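Local coordinates for gamma-butyrobetaine hydroxylase-like N-terminal domain-containing protein (Acidithiobacillus ferrooxidans, PDB 3LUU) that is of unknown function but binds zinc and belongs to the gamma-butyrobetaine hydroxylase-like N-terminal (DUF971) family, at residues A[37-42]-A[83-88]; A[75-80]-A[90-95]; A[18-23]-A[30-35]. All coordinates share one frame; numbering follows the deposited sequence. Where two conformers were deposited one is given.

In the fold
Interactions 2 and 3 each belong to a beta hairpin that leads into a short helix, one from each of the two three-stranded antiparallel sheets. Interaction 2 is buried and mostly apolar, apart from its backbone bonds. Interaction 3 is partly buried: its Met21 and Leu33 face the interior, and its Glu22 and Arg32 form a salt bridge on the other face. Interaction 1 is a surface contact held mainly by charge. Its helix follows directly on the strand 30-34 of interaction 3 and carries the zinc ligand His37, with a second ligand, Glu41, just past its end. Leu38 of that helix touches Leu79, Phe90 and Leu95 of interaction 2, and Tyr94 OH hydrogen-bonds to Glu41 O.

Interaction 1 (A[37-42]-A[83-88]); sequences HLRVEC and DGHNTG. With ZN (zinc ion), chain B.
A surface salt bridge between Arg39 and Asp83 carries this contact, joining helix 35-40 to the loop between strands 76-81 and 89-91. Arg39 NE donates to Asp83 OD2 at 2.8 Å. The oxygen receives it on its syn lone pair and sits 15° out of the guanidinium plane. Two weak bonds, from NE to OD1 and from NH2 to OD2, add to the grip. The two flat groups are turned 52° apart. Arg39 sets out with CG opposite its backbone N (chi1 -180°), then bends at chi2, and this brings NE to the carboxylate. Lys61 NZ makes a second salt bridge to Asp83 OD2. Two positive groups on one oxygen probably favour the charged form of Asp83.

Zinc lies on the far side of the helix from this pair. His37 and Glu41, one turn apart, form an i, i+4 ligand pair. His37 NE2 and Glu41 OE2 each bind zinc at 2.0 Å. The C-terminal Glu101 completes the site with its O and OXT. The backbone bond from Glu41 N to His37 O, 2.9 Å, closes the turn between them.

Arg39 NH2 also lies over one face of the His85 ring, toward its rim. His85 has two conformers, which makes this ring contact tentative. Further along, Cys42 SG rests against Gly88 CA at 3.4 Å. Phe81 and Phe90 also touch Cys42.

Interaction 2 (A[75-80]-A[90-95]); sequences YAVQLH and FTWEYL
The Trp92 indole lays one face over the peptide between Tyr75 and Ala76, with Ala76 N 3.6 Å above the ring plane near the rim. The Tyr75 ring has Ala76 CB over one face. Thr91 CG2 meets its edge, 4.0 Å from Tyr75 CD2. The Phe90 ring takes Leu79 CD1 over a face in a CH-pi contact, 3.9 Å from the ring centroid and 20° off the normal. Val77 O lies at the edge of the same ring, near its plane.

These groups flank the beta hairpin of strands 76-81 and 89-91, at the point where the second strand turns into helix 92-98. Tyr75 and Ala76 both face Val72, a classic beta bulge. Ala76 and Thr91 form a non-hydrogen-bonded antiparallel pair. Val77 and Phe90 form the hydrogen-bonded pair next to it. Phe90 N reaches Val77 O at 2.7 Å in an almost straight bond (178°), and Val77 N returns one to Phe90 O.

Val77 is buried and spreads its two methyls. CG1 presses close on Trp92 CH2 at 3.3 Å, and CG2 meets Leu95 CD1 at 4.0 Å. Val69 of strand 66-72 packs on Val77, and Met21 of strand 20-25 touches Leu79 and Leu95.

Trp92 is held at both nitrogens. Its backbone N donates to Tyr75 O at 3.1 Å, and its NE1 bonds to His74 O. A water accepts from Glu93 N and gives a weak bond to Tyr75 O. Thr91 is the N-cap: with OG1 lodged between its backbone N and carbonyl carbon (chi1 67°), OG1 accepts from Tyr94 N at 3.1 Å.

Interaction 3 (A[18-23]-A[30-35]); sequences SRVMEV and TSRLTF
The beta hairpin of strands 20-25 and 30-34 is joined here, with Met21 and Leu33 as a hydrogen-bonded antiparallel pair. Met21 N donates to Leu33 O at 2.7 Å, and Leu33 N answers to Met21 O. Val23 and Ser31 pair the same way.

On the other face, which also carries Val20, Glu22 and Arg32 run alongside one another. Glu22 OE2 is 2.8 Å from Arg32 NE in a salt bridge whose hydrogen bond is bent and weak. The carboxylate and guanidinium planes stand nearly upright to each other, 87° apart. Arg13 of strand 9-15 pairs with Glu22 OE1, which gives this carboxylate two arginine partners.

Where the hairpin opens, Arg19 and Val20 form a G1 beta bulge facing Leu15. Phe35 N donates to Arg19 O at 2.9 Å, coming from 44° above the carbonyl plane. With CG opposite its own carbonyl carbon (chi1 -69°), Phe35 lays its ring flat against the same peptide, Arg19 C lying 3.7 Å above the ring centre. Arg19 CA adds a CH-pi contact, and Met21 CB touches Phe35 CE1 at 4.0 Å. Replacing Phe35 with an alanine would probably strip this cover from the Arg19-Val20 peptide and leave a gap beside Met21 CB.

Thr34 is the N-cap of helix 35-40. Its OG1 bonds to the backbone N of the zinc ligand His37.

Interaction 1 (A[37-42]-A[83-88])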
loop_
_atom_site.group_PDB
_atom_site.type_symbol
_atom_site.label_atom_id
_atom_site.label_comp_id
_atom_site.label_asym_id
_atom_site.label_seq_id
_atom_site.Cartn_x
_atom_site.Cartn_y
_atom_site.Cartn_z
ATOM N N HIS A 37 -6.119 -5.128 2.629
ATOM C CA HIS A 37 -5.073 -5.937 1.999
ATOM C C HIS A 37 -3.682 -5.454 2.395
ATOM O O HIS A 37 -2.837 -6.249 2.819
ATOM C CB HIS A 37 -5.287 -5.917 0.487
ATOM C CG HIS A 37 -4.445 -6.884 -0.282
ATOM N ND1 HIS A 37 -4.374 -6.856 -1.655
ATOM C CD2 HIS A 37 -3.665 -7.911 0.113
ATOM C CE1 HIS A 37 -3.580 -7.819 -2.072
ATOM N NE2 HIS A 37 -3.130 -8.466 -1.020
ATOM N N LEU A 38 -3.475 -4.146 2.327
ATOM C CA LEU A 38 -2.198 -3.556 2.724
ATOM C C LEU A 38 -1.858 -3.879 4.198
ATOM O O LEU A 38 -0.723 -4.236 4.549
ATOM C CB LEU A 38 -2.225 -2.034 2.483
ATOM C CG LEU A 38 -2.246 -1.570 1.019
ATOM C CD1 LEU A 38 -2.726 -0.134 0.955
ATOM C CD2 LEU A 38 -0.871 -1.717 0.380
ATOM N N ARG A 39 -2.857 -3.777 5.057
ATOM C CA ARG A 39 -2.646 -4.058 6.460
ATOM C C ARG A 39 -2.314 -5.525 6.708
ATOM O O ARG A 39 -1.398 -5.834 7.475
ATOM C CB ARG A 39 -3.874 -3.601 7.268
ATOM C CG ARG A 39 -3.793 -3.829 8.773
ATOM C CD ARG A 39 -2.617 -3.136 9.398
ATOM N NE ARG A 39 -2.449 -3.544 10.779
ATOM C CZ ARG A 39 -1.705 -4.567 11.197
ATOM N NH1 ARG A 39 -1.028 -5.317 10.348
ATOM N NH2 ARG A 39 -1.640 -4.848 12.489
ATOM N N VAL A 40 -3.050 -6.442 6.092
ATOM C CA VAL A 40 -2.808 -7.860 6.396
ATOM C C VAL A 40 -1.525 -8.353 5.745
ATOM O O VAL A 40 -0.964 -9.330 6.198
ATOM C CB VAL A 40 -4.018 -8.770 6.088
ATOM C CG1 VAL A 40 -5.270 -8.260 6.840
ATOM C CG2 VAL A 40 -4.301 -8.831 4.660
ATOM N N GLU A 41 -1.073 -7.685 4.688
ATOM C CA GLU A 41 0.261 -7.935 4.059
ATOM C C GLU A 41 1.356 -6.966 4.500
ATOM O O GLU A 41 2.382 -6.885 3.851
ATOM C CB GLU A 41 0.172 -7.732 2.547
ATOM C CG GLU A 41 -0.859 -8.547 1.854
ATOM C CD GLU A 41 -0.312 -9.838 1.409
ATOM O OE1 GLU A 41 0.618 -10.293 2.105
ATOM O OE2 GLU A 41 -0.795 -10.359 0.369
ATOM N N CYS A 42 1.124 -6.188 5.543
ATOM C CA CYS A 42 2.100 -5.221 6.029
ATOM C C CYS A 42 3.438 -5.906 6.340
ATOM O O CYS A 42 3.473 -6.723 7.255
ATOM C CB CYS A 42 1.544 -4.546 7.283
ATOM S SG CYS A 42 2.616 -3.299 7.997
ATOM N N ASP A 83 -5.297 1.047 13.380
ATOM C CA ASP A 83 -5.092 0.194 14.560
ATOM C C ASP A 83 -3.765 0.476 15.333
ATOM O O ASP A 83 -3.437 -0.282 16.229
ATOM C CB ASP A 83 -5.243 -1.298 14.200
ATOM C CG ASP A 83 -4.226 -1.772 13.164
ATOM O OD1 ASP A 83 -3.549 -0.945 12.526
ATOM O OD2 ASP A 83 -4.073 -2.985 13.007
ATOM N N GLY A 84 -3.045 1.572 15.024
ATOM C CA GLY A 84 -1.763 1.968 15.708
ATOM C C GLY A 84 -0.482 1.498 14.991
ATOM O O GLY A 84 0.653 1.957 15.263
ATOM N N HIS A 85 -0.667 0.578 14.054
ATOM C CA HIS A 85 0.475 -0.015 13.398
ATOM C C HIS A 85 1.001 0.941 12.319
ATOM O O HIS A 85 0.265 1.525 11.532
ATOM C CB HIS A 85 0.157 -1.450 12.984
ATOM C CG HIS A 85 -0.098 -2.340 14.167
ATOM N ND1 HIS A 85 0.911 -3.019 14.820
ATOM C CD2 HIS A 85 -1.231 -2.589 14.868
ATOM C CE1 HIS A 85 0.401 -3.688 15.840
ATOM N NE2 HIS A 85 -0.898 -3.442 15.891
ATOM N N ASN A 86 2.295 1.155 12.365
ATOM C CA ASN A 86 2.907 2.297 11.663
ATOM C C ASN A 86 4.327 2.039 11.263
ATOM O O ASN A 86 4.979 2.900 10.678
ATOM C CB ASN A 86 2.872 3.547 12.556
ATOM N N THR A 87 4.831 0.875 11.669
ATOM C CA THR A 87 5.859 0.215 10.915
ATOM C C THR A 87 5.043 -0.243 9.703
ATOM O O THR A 87 3.803 -0.042 9.614
ATOM C CB THR A 87 6.543 -0.995 11.660
ATOM O OG1 THR A 87 6.501 -0.799 13.077
ATOM C CG2 THR A 87 8.005 -1.153 11.209
ATOM N N GLY A 88 5.744 -0.826 8.757
ATOM C CA GLY A 88 5.160 -1.135 7.496
ATOM C C GLY A 88 5.760 -0.126 6.572
ATOM O O GLY A 88 5.165 0.929 6.339
HETATM ZN ZN ZN B . -2.172 -10.260 -1.108
#

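Interaction 2 (A[75-80]-A[90-95])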
loop_
_atom_site.group_PDB
_atom_site.type_symbol
_atom_site.label_atom_id
_atom_site.label_comp_id
_atom_site.label_asym_id
_atom_site.label_seq_id
_atom_site.Cartn_x
_atom_site.Cartn_y
_atom_site.Cartn_z
ATOM N N TYR A 75 12.382 5.021 -2.474
ATOM C CA TYR A 75 12.165 3.611 -2.776
ATOM C C TYR A 75 10.939 3.036 -2.091
ATOM O O TYR A 75 10.483 1.944 -2.452
ATOM C CB TYR A 75 13.411 2.793 -2.390
ATOM C CG TYR A 75 13.608 2.587 -0.871
ATOM C CD1 TYR A 75 14.216 3.564 -0.071
ATOM C CD2 TYR A 75 13.200 1.398 -0.243
ATOM C CE1 TYR A 75 14.398 3.359 1.330
ATOM C CE2 TYR A 75 13.368 1.193 1.157
ATOM C CZ TYR A 75 13.966 2.173 1.939
ATOM O OH TYR A 75 14.129 1.954 3.306
ATOM N N ALA A 76 10.382 3.739 -1.107
ATOM C CA ALA A 76 9.282 3.161 -0.351
ATOM C C ALA A 76 8.325 4.217 0.216
ATOM O O ALA A 76 8.530 5.424 0.054
ATOM C CB ALA A 76 9.855 2.283 0.750
ATOM N N VAL A 77 7.228 3.738 0.794
ATOM C CA VAL A 77 6.338 4.550 1.612
ATOM C C VAL A 77 6.093 3.822 2.951
ATOM O O VAL A 77 6.059 2.587 3.025
ATOM C CB VAL A 77 4.924 4.878 0.978
ATOM C CG1 VAL A 77 5.014 6.030 -0.017
ATOM C CG2 VAL A 77 4.208 3.607 0.410
ATOM N N GLN A 78 5.915 4.618 3.992
ATOM C CA GLN A 78 5.537 4.130 5.292
ATOM C C GLN A 78 4.032 4.366 5.373
ATOM O O GLN A 78 3.556 5.503 5.167
ATOM C CB GLN A 78 6.242 4.946 6.361
ATOM C CG GLN A 78 5.958 4.507 7.788
ATOM C CD GLN A 78 6.505 5.486 8.831
ATOM O OE1 GLN A 78 6.417 6.734 8.688
ATOM N NE2 GLN A 78 7.026 4.932 9.906
ATOM N N LEU A 79 3.280 3.326 5.681
ATOM C CA LEU A 79 1.830 3.482 5.852
ATOM C C LEU A 79 1.520 3.483 7.352
ATOM O O LEU A 79 2.037 2.650 8.104
ATOM C CB LEU A 79 1.050 2.393 5.129
ATOM C CG LEU A 79 1.257 2.210 3.632
ATOM C CD1 LEU A 79 0.232 1.242 3.099
ATOM C CD2 LEU A 79 1.240 3.556 2.904
ATOM N N HIS A 80 0.742 4.459 7.798
ATOM C CA HIS A 80 0.247 4.503 9.178
ATOM C C HIS A 80 -1.210 4.058 9.177
ATOM O O HIS A 80 -2.035 4.604 8.435
ATOM C CB HIS A 80 0.362 5.904 9.766
ATOM C CG HIS A 80 1.761 6.405 9.831
ATOM N ND1 HIS A 80 2.448 6.528 11.016
ATOM C CD2 HIS A 80 2.620 6.770 8.855
ATOM C CE1 HIS A 80 3.666 6.966 10.766
ATOM N NE2 HIS A 80 3.795 7.126 9.466
ATOM N N PHE A 90 6.651 -0.031 2.824
ATOM C CA PHE A 90 6.261 -0.763 1.631
ATOM C C PHE A 90 7.093 -0.232 0.483
ATOM O O PHE A 90 6.951 0.947 0.102
ATOM C CB PHE A 90 4.799 -0.528 1.296
ATOM C CG PHE A 90 3.821 -1.142 2.267
ATOM C CD1 PHE A 90 3.665 -0.614 3.540
ATOM C CD2 PHE A 90 2.998 -2.190 1.871
ATOM C CE1 PHE A 90 2.742 -1.133 4.416
ATOM C CE2 PHE A 90 2.083 -2.726 2.770
ATOM C CZ PHE A 90 1.967 -2.192 4.035
ATOM N N THR A 91 7.934 -1.084 -0.096
ATOM C CA THR A 91 8.681 -0.658 -1.268
ATOM C C THR A 91 7.715 -0.605 -2.456
ATOM O O THR A 91 6.674 -1.277 -2.461
ATOM C CB THR A 91 9.849 -1.567 -1.601
ATOM O OG1 THR A 91 9.377 -2.860 -2.011
ATOM C CG2 THR A 91 10.770 -1.717 -0.396
ATOM N N TRP A 92 8.058 0.210 -3.447
ATOM C CA TRP A 92 7.311 0.281 -4.698
ATOM C C TRP A 92 7.168 -1.097 -5.361
ATOM O O TRP A 92 6.080 -1.468 -5.793
ATOM C CB TRP A 92 7.971 1.268 -5.660
ATOM C CG TRP A 92 8.137 2.647 -5.091
ATOM C CD1 TRP A 92 9.280 3.393 -5.090
ATOM C CD2 TRP A 92 7.140 3.441 -4.443
ATOM N NE1 TRP A 92 9.054 4.603 -4.486
ATOM C CE2 TRP A 92 7.754 4.663 -4.075
ATOM C CE3 TRP A 92 5.781 3.262 -4.160
ATOM C CZ2 TRP A 92 7.060 5.687 -3.424
ATOM C CZ3 TRP A 92 5.088 4.289 -3.516
ATOM C CH2 TRP A 92 5.738 5.480 -3.153
ATOM N N GLU A 93 8.251 -1.862 -5.375
ATOM C CA GLU A 93 8.262 -3.206 -5.918
ATOM C C GLU A 93 7.242 -4.095 -5.193
ATOM O O GLU A 93 6.457 -4.798 -5.821
ATOM C CB GLU A 93 9.688 -3.805 -5.862
ATOM C CG GLU A 93 10.053 -4.691 -7.021
ATOM N N TYR A 94 7.249 -4.051 -3.867
ATOM C CA TYR A 94 6.294 -4.807 -3.059
ATOM C C TYR A 94 4.834 -4.407 -3.330
ATOM O O TYR A 94 3.987 -5.266 -3.473
ATOM C CB TYR A 94 6.591 -4.595 -1.589
ATOM C CG TYR A 94 5.833 -5.479 -0.656
ATOM C CD1 TYR A 94 6.031 -6.844 -0.657
ATOM C CD2 TYR A 94 4.958 -4.965 0.242
ATOM C CE1 TYR A 94 5.346 -7.658 0.197
ATOM C CE2 TYR A 94 4.274 -5.780 1.112
ATOM C CZ TYR A 94 4.473 -7.112 1.086
ATOM O OH TYR A 94 3.800 -7.909 1.978
ATOM N N LEU A 95 4.549 -3.112 -3.383
ATOM C CA LEU A 95 3.198 -2.640 -3.662
ATOM C C LEU A 95 2.719 -3.133 -5.013
ATOM O O LEU A 95 1.590 -3.638 -5.150
ATOM C CB LEU A 95 3.129 -1.124 -3.641
ATOM C CG LEU A 95 3.276 -0.460 -2.303
ATOM C CD1 LEU A 95 3.396 1.047 -2.540
ATOM C CD2 LEU A 95 2.083 -0.807 -1.427
HETATM O O HOH W 1 10.997 -0.255 -4.874
#

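Interaction 3 (A[18-23]-A[30-35])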
loop_
_atom_site.group_PDB
_atom_site.type_symbol
_atom_site.label_atom_id
_atom_site.label_comp_id
_atom_site.label_asym_id
_atom_site.label_seq_id
_atom_site.Cartn_x
_atom_site.Cartn_y
_atom_site.Cartn_z
ATOM N N SER A 18 -13.773 4.866 -0.021
ATOM C CA SER A 18 -13.734 3.557 -0.625
ATOM C C SER A 18 -12.726 2.568 0.009
ATOM O O SER A 18 -12.777 1.375 -0.247
ATOM C CB SER A 18 -13.511 3.707 -2.117
ATOM O OG SER A 18 -12.284 4.345 -2.369
ATOM N N ARG A 19 -11.827 3.077 0.844
ATOM C CA ARG A 19 -10.845 2.287 1.581
ATOM C C ARG A 19 -9.883 1.549 0.670
ATOM O O ARG A 19 -9.588 0.358 0.885
ATOM C CB ARG A 19 -11.501 1.368 2.616
ATOM C CG ARG A 19 -12.480 2.136 3.503
ATOM C CD ARG A 19 -12.405 1.791 4.992
ATOM N NE ARG A 19 -12.997 0.490 5.315
ATOM C CZ ARG A 19 -14.307 0.202 5.313
ATOM N NH1 ARG A 19 -15.218 1.114 4.975
ATOM N NH2 ARG A 19 -14.718 -1.027 5.648
ATOM N N VAL A 20 -9.342 2.316 -0.276
ATOM C CA VAL A 20 -8.366 1.784 -1.228
ATOM C C VAL A 20 -7.328 2.833 -1.513
ATOM O O VAL A 20 -7.586 4.056 -1.459
ATOM C CB VAL A 20 -8.967 1.278 -2.574
ATOM C CG1 VAL A 20 -10.096 0.299 -2.325
ATOM C CG2 VAL A 20 -9.414 2.435 -3.467
HETATM N N MSE A 21 -6.114 2.343 -1.760
HETATM C CA MSE A 21 -5.007 3.226 -2.138
HETATM C C MSE A 21 -4.716 3.000 -3.616
HETATM O O MSE A 21 -4.420 1.865 -4.034
HETATM C CB MSE A 21 -3.742 3.009 -1.291
HETATM C CG MSE A 21 -2.746 4.194 -1.400
HETATM SE SE MSE A 21 -1.199 3.856 -0.352
HETATM C CE MSE A 21 -0.363 2.338 -1.194
ATOM N N GLU A 22 -4.838 4.059 -4.398
ATOM C CA GLU A 22 -4.524 4.010 -5.818
ATOM C C GLU A 22 -3.108 4.497 -6.026
ATOM O O GLU A 22 -2.670 5.438 -5.378
ATOM C CB GLU A 22 -5.473 4.886 -6.609
ATOM C CG GLU A 22 -6.917 4.450 -6.497
ATOM C CD GLU A 22 -7.786 5.067 -7.572
ATOM O OE1 GLU A 22 -7.527 6.222 -7.939
ATOM O OE2 GLU A 22 -8.744 4.446 -8.030
ATOM N N VAL A 23 -2.391 3.831 -6.912
ATOM C CA VAL A 23 -1.041 4.242 -7.307
ATOM C C VAL A 23 -0.972 4.146 -8.828
ATOM O O VAL A 23 -1.268 3.105 -9.397
ATOM C CB VAL A 23 0.066 3.341 -6.719
ATOM C CG1 VAL A 23 1.465 3.900 -7.154
ATOM C CG2 VAL A 23 -0.064 3.212 -5.198
ATOM N N THR A 30 -2.676 1.407 -13.052
ATOM C CA THR A 30 -3.033 1.966 -11.744
ATOM C C THR A 30 -3.399 0.798 -10.844
ATOM O O THR A 30 -4.284 -0.010 -11.177
ATOM C CB THR A 30 -4.199 2.957 -11.827
ATOM O OG1 THR A 30 -3.855 3.994 -12.736
ATOM C CG2 THR A 30 -4.522 3.589 -10.433
ATOM N N SER A 31 -2.700 0.678 -9.715
ATOM C CA SER A 31 -3.054 -0.331 -8.729
ATOM C C SER A 31 -4.129 0.244 -7.857
ATOM O O SER A 31 -4.131 1.443 -7.572
ATOM C CB SER A 31 -1.853 -0.714 -7.874
ATOM O OG SER A 31 -0.793 -1.256 -8.648
ATOM N N ARG A 32 -5.090 -0.591 -7.483
ATOM C CA ARG A 32 -6.079 -0.220 -6.494
ATOM C C ARG A 32 -5.978 -1.296 -5.415
ATOM O O ARG A 32 -6.496 -2.401 -5.583
ATOM C CB ARG A 32 -7.477 -0.134 -7.091
ATOM C CG ARG A 32 -7.647 0.913 -8.177
ATOM C CD ARG A 32 -9.099 0.907 -8.754
ATOM N NE ARG A 32 -9.937 1.914 -8.114
ATOM C CZ ARG A 32 -10.729 1.731 -7.054
ATOM N NH1 ARG A 32 -10.868 0.542 -6.478
ATOM N NH2 ARG A 32 -11.411 2.769 -6.569
ATOM N N LEU A 33 -5.305 -0.952 -4.314
ATOM C CA LEU A 33 -5.011 -1.872 -3.235
ATOM C C LEU A 33 -5.857 -1.488 -2.029
ATOM O O LEU A 33 -5.773 -0.348 -1.578
ATOM C CB LEU A 33 -3.527 -1.810 -2.894
ATOM C CG LEU A 33 -2.604 -2.357 -3.987
ATOM C CD1 LEU A 33 -1.174 -1.971 -3.663
ATOM C CD2 LEU A 33 -2.810 -3.875 -4.076
ATOM N N THR A 34 -6.693 -2.411 -1.530
ATOM C CA THR A 34 -7.524 -2.069 -0.365
ATOM C C THR A 34 -6.642 -1.817 0.871
ATOM O O THR A 34 -5.579 -2.447 1.082
ATOM C CB THR A 34 -8.593 -3.137 -0.018
ATOM O OG1 THR A 34 -7.948 -4.340 0.365
ATOM C CG2 THR A 34 -9.554 -3.388 -1.199
ATOM N N PHE A 35 -7.098 -0.895 1.708
ATOM C CA PHE A 35 -6.448 -0.677 3.005
ATOM C C PHE A 35 -6.307 -1.982 3.788
ATOM O O PHE A 35 -5.281 -2.227 4.436
ATOM C CB PHE A 35 -7.269 0.336 3.811
ATOM C CG PHE A 35 -7.230 1.756 3.258
ATOM C CD1 PHE A 35 -6.347 2.133 2.256
ATOM C CD2 PHE A 35 -8.032 2.744 3.801
ATOM C CE1 PHE A 35 -6.302 3.428 1.779
ATOM C CE2 PHE A 35 -7.965 4.069 3.311
ATOM C CZ PHE A 35 -7.082 4.392 2.313
HETATM O O HOH W 2 -12.721 4.201 -5.050
#